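Local coordinates for magnetosome protein MamA (PDB 3AS8) that probably serves as a scaffold on the magnetosome, using tetratricopeptide repeats to recognise copies of itself and so promote assembly of a larger complex, at residues T85-Q88 against L94-P97; V118-L123 against I130-I135. All blocks are in the same frame, centred on the assembly; numbering follows the deposited sequence. Where two conformers were deposited one is given.

Both contacts lie between consecutive antiparallel helices of a tetratricopeptide repeat array, and they follow each other along the chain. Interaction 1 joins helix 76-88 to helix 92-105 and is the more central, its centre about 7 Å from the centre of the chain; interaction 2 joins helix 110-122 to helix 126-139, its centre about 14 Å from that point. Each has two buried and two partly exposed touching residues, and no hydrogen bond crosses between the segments of either. In interaction 1 the backbones come close and a tyrosine face meets a leucine, whereas in interaction 2 a phenylalanine spans a wider gap. V96 joins the two, its CG2 lying 3.7 Å from L123 CD1 and also packing on A119 and L120.

Interaction 1: T85-Q88 against L94-P97; sequences TYVQ and LAVP
The ring of Y86 lies against L94 at the turn between helix 76-88 and helix 92-105, two consecutive antiparallel helices of the tetratricopeptide repeat fold. L94 CB sits over one ring face, 3.7 Å from the centroid and displaced toward the CD2-CE2 rim, a CH-pi contact. L94 CD1 lies near the phenolic end, 3.7 Å from CZ. With CG anti to its own carbonyl carbon (chi1 -75°), Y86 crosses the leucine at a slant, while its OH is hydrogen-bonded to E66 of helix 58-71. Tyrosine suits this place because its face is apolar and its end polar.

The tight part comprises the ring face, where Y86 CE2 comes within 3.4 Å of L94 CB, and A95, small enough to let the CA atoms of Y86 and A95 approach to 5.3 Å; both these residues are buried. The looser side is V87 and the outward part of L94, each partly exposed; V87 also touches Y92 and L99 of helix 92-105. An alanine in place of Y86 would probably open a gap beneath L94 and leave E66 without its phenolic partner. A95 CB touches two carbons of the facing helix, 3.7 Å from both Y86 CB and V87 CG2.

Interaction 2: V118-L123 against I130-I135; sequences VALDNL and IDSFKI
The ring of F133 is the flat group that bridges this contact, and its far end meets helix 110-122 at V118, in the last turns of that helix. The backbone N of V118 lies obliquely to the ring, 3.6 Å from F133 CZ, and V118 CA is a little farther from the same atom. The valine side chain adds a looser apolar touch, CG2 to F133 CE1 at 4.3 Å. A149, I150 and S153 of helix 144-156 also touch the phenylalanine, which thus contacts two other helices of the tetratricopeptide repeat array. The length of phenylalanine suits a place where the CA atoms of V118 and F133 are 8.4 Å apart. Its CG is anti to the carbonyl carbon (chi1 -64°), a setting that carries the ring across to helix 110-122.

A second touch lies beside the ring. L120 CD1 reaches S132 OG at 4.0 Å, a packing contact of a methyl against a hydroxyl whose polar partner is R113. Serine is compact enough to pack against the leucine methyl while keeping that partner.

At the end of helix 110-122, N122 folds back on its own helix. Its ND2 gives a bond to V118 O that is short, 2.8 Å, but clearly bent, with an N-H...O angle of 139° and the donor out of the carbonyl plane. From the opposite face of that plane N122 N makes the routine helical bond to V118 O, at 3.0 Å.

Between the two segments the contact is thus largely van der Waals packing, with no hydrogen bond. The polar ties lie around it: the S132-R113 bond links the same helix pair nearby, and D121 is held by S153 of helix 144-156.

Interaction 1: T85-Q88 against L94-P97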
ATOM      1  N   THR A  85       0.298   3.782   1.998  1.00 18.59           N
ATOM      2  CA  THR A  85      -0.145   5.123   2.307  1.00 19.27           C
ATOM      3  C   THR A  85       0.850   6.144   1.760  1.00 17.92           C
ATOM      4  O   THR A  85       0.422   7.124   1.166  1.00 17.61           O
ATOM      5  CB  THR A  85      -0.445   5.373   3.788  1.00 19.62           C
ATOM      6  OG1 THR A  85      -1.494   4.491   4.202  1.00 22.26           O
ATOM      7  CG2 THR A  85      -0.979   6.794   3.975  1.00 21.63           C
ATOM      8  N   TYR A  86       2.138   5.899   1.922  1.00 17.78           N
ATOM      9  CA  TYR A  86       3.147   6.773   1.321  1.00 18.31           C
ATOM     10  C   TYR A  86       2.995   6.981  -0.183  1.00 18.83           C
ATOM     11  O   TYR A  86       3.079   8.147  -0.710  1.00 19.85           O
ATOM     12  CB  TYR A  86       4.513   6.272   1.668  1.00 19.00           C
ATOM     13  CG  TYR A  86       4.986   6.524   3.089  1.00 19.75           C
ATOM     14  CD1 TYR A  86       4.689   7.711   3.796  1.00 25.04           C
ATOM     15  CD2 TYR A  86       5.913   5.674   3.642  1.00 24.10           C
ATOM     16  CE1 TYR A  86       5.261   7.940   5.101  1.00 24.66           C
ATOM     17  CE2 TYR A  86       6.474   5.887   4.879  1.00 23.13           C
ATOM     18  CZ  TYR A  86       6.167   7.018   5.599  1.00 25.90           C
ATOM     19  OH  TYR A  86       6.766   7.144   6.859  1.00 29.27           O
ATOM     20  N   VAL A  87       2.723   5.889  -0.926  1.00 19.68           N
ATOM     21  CA  VAL A  87       2.538   6.045  -2.368  1.00 19.29           C
ATOM     22  C   VAL A  87       1.338   6.980  -2.574  1.00 19.59           C
ATOM     23  O   VAL A  87       1.351   7.873  -3.466  1.00 19.99           O
ATOM     24  CB  VAL A  87       2.265   4.667  -3.086  1.00 21.16           C
ATOM     25  CG1 VAL A  87       1.949   4.950  -4.564  1.00 19.96           C
ATOM     26  CG2 VAL A  87       3.419   3.690  -2.815  1.00 16.29           C
ATOM     27  N   GLN A  88       0.269   6.770  -1.803  1.00 20.08           N
ATOM     28  CA  GLN A  88      -0.930   7.594  -1.987  1.00 23.01           C
ATOM     29  C   GLN A  88      -0.628   9.102  -1.784  1.00 22.96           C
ATOM     30  O   GLN A  88      -1.183   9.919  -2.456  1.00 22.93           O
ATOM     31  CB  GLN A  88      -2.064   7.181  -1.044  1.00 22.91           C
ATOM     32  CG  GLN A  88      -2.875   6.040  -1.608  1.00 24.53           C
ATOM     33  CD  GLN A  88      -3.761   5.425  -0.606  1.00 27.09           C
ATOM     34  OE1 GLN A  88      -3.578   5.555   0.616  1.00 27.66           O
ATOM     35  NE2 GLN A  88      -4.752   4.732  -1.112  1.00 33.25           N
ATOM     36  N   LEU A  94      10.014   7.106   0.718  1.00 26.17           N
ATOM     37  CA  LEU A  94       9.801   6.349   1.956  1.00 25.51           C
ATOM     38  C   LEU A  94       9.078   5.003   1.688  1.00 22.59           C
ATOM     39  O   LEU A  94       9.190   4.035   2.470  1.00 22.59           O
ATOM     40  CB  LEU A  94       8.987   7.208   2.957  1.00 26.24           C
ATOM     41  CG  LEU A  94       9.689   8.510   3.361  1.00 29.29           C
ATOM     42  CD1 LEU A  94       8.897   9.236   4.474  1.00 29.70           C
ATOM     43  CD2 LEU A  94      11.162   8.195   3.791  1.00 28.41           C
ATOM     44  N   ALA A  95       8.302   5.005   0.636  1.00 19.32           N
ATOM     45  CA  ALA A  95       7.472   3.857   0.268  1.00 20.45           C
ATOM     46  C   ALA A  95       8.354   2.691  -0.172  1.00 20.01           C
ATOM     47  O   ALA A  95       8.123   1.586   0.213  1.00 18.97           O
ATOM     48  CB  ALA A  95       6.463   4.282  -0.824  1.00 18.82           C
ATOM     49  N   VAL A  96       9.469   2.965  -0.879  1.00 21.22           N
ATOM     50  CA  VAL A  96      10.206   1.906  -1.552  1.00 21.07           C
ATOM     51  C   VAL A  96      10.732   0.805  -0.628  1.00 21.84           C
ATOM     52  O   VAL A  96      10.433  -0.383  -0.851  1.00 19.83           O
ATOM     53  CB  VAL A  96      11.316   2.543  -2.488  1.00 22.52           C
ATOM     54  CG1 VAL A  96      12.398   1.579  -2.753  1.00 23.86           C
ATOM     55  CG2 VAL A  96      10.620   3.069  -3.743  1.00 22.75           C
ATOM     56  N   PRO A  97      11.509   1.179   0.419  1.00 23.53           N
ATOM     57  CA  PRO A  97      12.021   0.132   1.307  1.00 24.47           C
ATOM     58  C   PRO A  97      10.940  -0.716   1.987  1.00 23.18           C
ATOM     59  O   PRO A  97      11.144  -1.914   2.171  1.00 24.88           O
ATOM     60  CB  PRO A  97      12.847   0.898   2.375  1.00 25.29           C
ATOM     61  CG  PRO A  97      12.953   2.305   1.886  1.00 26.02           C
ATOM     62  CD  PRO A  97      11.979   2.533   0.774  1.00 23.16           C
TER

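Interaction 2: V118-L123 against I130-I135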
ATOM      1  N   VAL A 118       5.223   1.736  -9.360  1.00 16.57           N
ATOM      2  CA  VAL A 118       4.808   3.096  -9.528  1.00 16.54           C
ATOM      3  C   VAL A 118       5.745   4.011  -8.795  1.00 17.93           C
ATOM      4  O   VAL A 118       6.057   5.074  -9.313  1.00 19.11           O
ATOM      5  CB  VAL A 118       3.346   3.383  -9.035  1.00 17.00           C
ATOM      6  CG1 VAL A 118       2.985   4.858  -9.176  1.00 15.02           C
ATOM      7  CG2 VAL A 118       2.323   2.593  -9.915  1.00 16.92           C
ATOM      8  N   ALA A 119       6.193   3.609  -7.616  1.00 17.39           N
ATOM      9  CA  ALA A 119       7.051   4.472  -6.809  1.00 18.73           C
ATOM     10  C   ALA A 119       8.391   4.658  -7.472  1.00 18.15           C
ATOM     11  O   ALA A 119       8.900   5.797  -7.554  1.00 20.55           O
ATOM     12  CB  ALA A 119       7.235   3.919  -5.341  1.00 15.94           C
ATOM     13  N   LEU A 120       8.966   3.555  -7.900  1.00 17.50           N
ATOM     14  CA  LEU A 120      10.233   3.503  -8.640  1.00 17.93           C
ATOM     15  C   LEU A 120      10.167   4.348  -9.904  1.00 19.01           C
ATOM     16  O   LEU A 120      11.083   5.174 -10.151  1.00 22.30           O
ATOM     17  CB  LEU A 120      10.612   2.052  -8.941  1.00 16.78           C
ATOM     18  CG  LEU A 120      11.042   1.209  -7.740  1.00 17.85           C
ATOM     19  CD1 LEU A 120      10.997  -0.299  -8.092  1.00 17.21           C
ATOM     20  CD2 LEU A 120      12.407   1.558  -7.117  1.00 17.57           C
ATOM     21  N   ASP A 121       9.078   4.222 -10.681  1.00 20.03           N
ATOM     22  CA  ASP A 121       8.907   5.017 -11.882  1.00 21.81           C
ATOM     23  C   ASP A 121       8.896   6.506 -11.557  1.00 23.05           C
ATOM     24  O   ASP A 121       9.528   7.341 -12.264  1.00 23.74           O
ATOM     25  CB  ASP A 121       7.656   4.625 -12.649  1.00 23.33           C
ATOM     26  CG  ASP A 121       7.430   5.480 -13.893  1.00 28.20           C
ATOM     27  OD1 ASP A 121       7.098   6.663 -13.734  1.00 32.04           O
ATOM     28  OD2 ASP A 121       7.570   4.967 -15.041  1.00 32.17           O
ATOM     29  N   ASN A 122       8.200   6.861 -10.477  1.00 22.53           N
ATOM     30  CA  ASN A 122       8.152   8.275 -10.064  1.00 23.58           C
ATOM     31  C   ASN A 122       9.458   8.835  -9.649  1.00 22.91           C
ATOM     32  O   ASN A 122       9.690  10.042  -9.874  1.00 24.91           O
ATOM     33  CB  ASN A 122       7.083   8.552  -9.003  1.00 23.32           C
ATOM     34  CG  ASN A 122       5.720   8.648  -9.644  1.00 26.70           C
ATOM     35  OD1 ASN A 122       5.451   9.643 -10.273  1.00 32.96           O
ATOM     36  ND2 ASN A 122       4.912   7.564  -9.606  1.00 26.43           N
ATOM     37  N   LEU A 123      10.315   7.985  -9.118  1.00 24.92           N
ATOM     38  CA  LEU A 123      11.627   8.336  -8.706  1.00 25.33           C
ATOM     39  C   LEU A 123      12.630   8.324  -9.845  1.00 25.16           C
ATOM     40  O   LEU A 123      13.828   8.509  -9.578  1.00 25.88           O
ATOM     41  CB  LEU A 123      12.108   7.398  -7.601  1.00 26.38           C
ATOM     42  CG  LEU A 123      11.367   7.489  -6.248  1.00 29.43           C
ATOM     43  CD1 LEU A 123      11.620   6.298  -5.262  1.00 25.67           C
ATOM     44  CD2 LEU A 123      11.782   8.834  -5.608  1.00 30.54           C
ATOM     45  N   ILE A 130      10.312  -1.349 -14.156  1.00 17.83           N
ATOM     46  CA  ILE A 130       9.928  -2.326 -15.158  1.00 17.95           C
ATOM     47  C   ILE A 130      10.108  -3.739 -14.624  1.00 18.30           C
ATOM     48  O   ILE A 130       9.260  -4.581 -14.871  1.00 21.05           O
ATOM     49  CB  ILE A 130      10.666  -2.103 -16.436  1.00 17.54           C
ATOM     50  CG1 ILE A 130      10.079  -0.911 -17.138  1.00 17.12           C
ATOM     51  CG2 ILE A 130      10.574  -3.359 -17.446  1.00 16.80           C
ATOM     52  CD1 ILE A 130      10.859  -0.457 -18.280  1.00 18.06           C
ATOM     53  N   ASP A 131      11.204  -3.990 -13.953  1.00 16.29           N
ATOM     54  CA  ASP A 131      11.442  -5.239 -13.229  0.50 16.70           C
ATOM     55  C   ASP A 131      10.239  -5.562 -12.327  1.00 16.25           C
ATOM     56  O   ASP A 131       9.675  -6.662 -12.362  1.00 16.05           O
ATOM     57  CB  ASP A 131      12.724  -5.121 -12.375  0.50 18.21           C
ATOM     58  CG  ASP A 131      14.044  -5.174 -13.202  0.50 21.18           C
ATOM     59  OD1 ASP A 131      15.080  -4.981 -12.567  0.50 19.68           O
ATOM     60  OD2 ASP A 131      14.059  -5.407 -14.444  0.50 22.45           O
ATOM     61  N   SER A 132       9.809  -4.593 -11.529  1.00 14.55           N
ATOM     62  CA  SER A 132       8.683  -4.810 -10.609  1.00 13.89           C
ATOM     63  C   SER A 132       7.356  -5.008 -11.354  1.00 15.09           C
ATOM     64  O   SER A 132       6.604  -5.955 -11.055  1.00 16.03           O
ATOM     65  CB  SER A 132       8.607  -3.638  -9.574  1.00 14.77           C
ATOM     66  OG  SER A 132       9.455  -3.961  -8.479  1.00 18.19           O
ATOM     67  N   PHE A 133       7.085  -4.186 -12.362  1.00 14.73           N
ATOM     68  CA  PHE A 133       5.926  -4.369 -13.234  1.00 14.56           C
ATOM     69  C   PHE A 133       5.880  -5.742 -13.916  1.00 15.28           C
ATOM     70  O   PHE A 133       4.845  -6.379 -13.967  1.00 13.90           O
ATOM     71  CB  PHE A 133       5.775  -3.268 -14.305  1.00 13.35           C
ATOM     72  CG  PHE A 133       5.519  -1.880 -13.776  1.00 10.74           C
ATOM     73  CD1 PHE A 133       4.566  -1.644 -12.787  1.00 14.19           C
ATOM     74  CD2 PHE A 133       6.221  -0.772 -14.292  1.00 13.19           C
ATOM     75  CE1 PHE A 133       4.308  -0.344 -12.330  1.00 18.20           C
ATOM     76  CE2 PHE A 133       5.965   0.521 -13.817  1.00 16.12           C
ATOM     77  CZ  PHE A 133       5.010   0.732 -12.822  1.00 18.99           C
ATOM     78  N   LYS A 134       7.024  -6.254 -14.355  1.00 16.40           N
ATOM     79  CA  LYS A 134       7.047  -7.596 -14.866  1.00 17.16           C
ATOM     80  C   LYS A 134       6.758  -8.746 -13.884  1.00 17.24           C
ATOM     81  O   LYS A 134       6.127  -9.718 -14.264  1.00 16.27           O
ATOM     82  CB  LYS A 134       8.329  -7.817 -15.606  1.00 19.24           C
ATOM     83  CG  LYS A 134       8.305  -6.993 -16.909  1.00 22.56           C
ATOM     84  CD  LYS A 134       9.506  -7.318 -17.821  1.00 28.95           C
ATOM     85  CE  LYS A 134       9.449  -6.445 -19.096  1.00 27.03           C
ATOM     86  NZ  LYS A 134      10.628  -6.736 -19.913  1.00 28.60           N
ATOM     87  N   ILE A 135       7.129  -8.570 -12.636  1.00 16.47           N
ATOM     88  CA  ILE A 135       6.771  -9.479 -11.580  1.00 16.08           C
ATOM     89  C   ILE A 135       5.292  -9.396 -11.278  1.00 15.65           C
ATOM     90  O   ILE A 135       4.638 -10.408 -11.108  1.00 15.18           O
ATOM     91  CB  ILE A 135       7.637  -9.221 -10.332  1.00 16.28           C
ATOM     92  CG1 ILE A 135       9.113  -9.477 -10.660  1.00 17.38           C
ATOM     93  CG2 ILE A 135       7.215 -10.136  -9.176  1.00 16.30           C
ATOM     94  CD1 ILE A 135      10.123  -8.972  -9.593  1.00 18.47           C
TER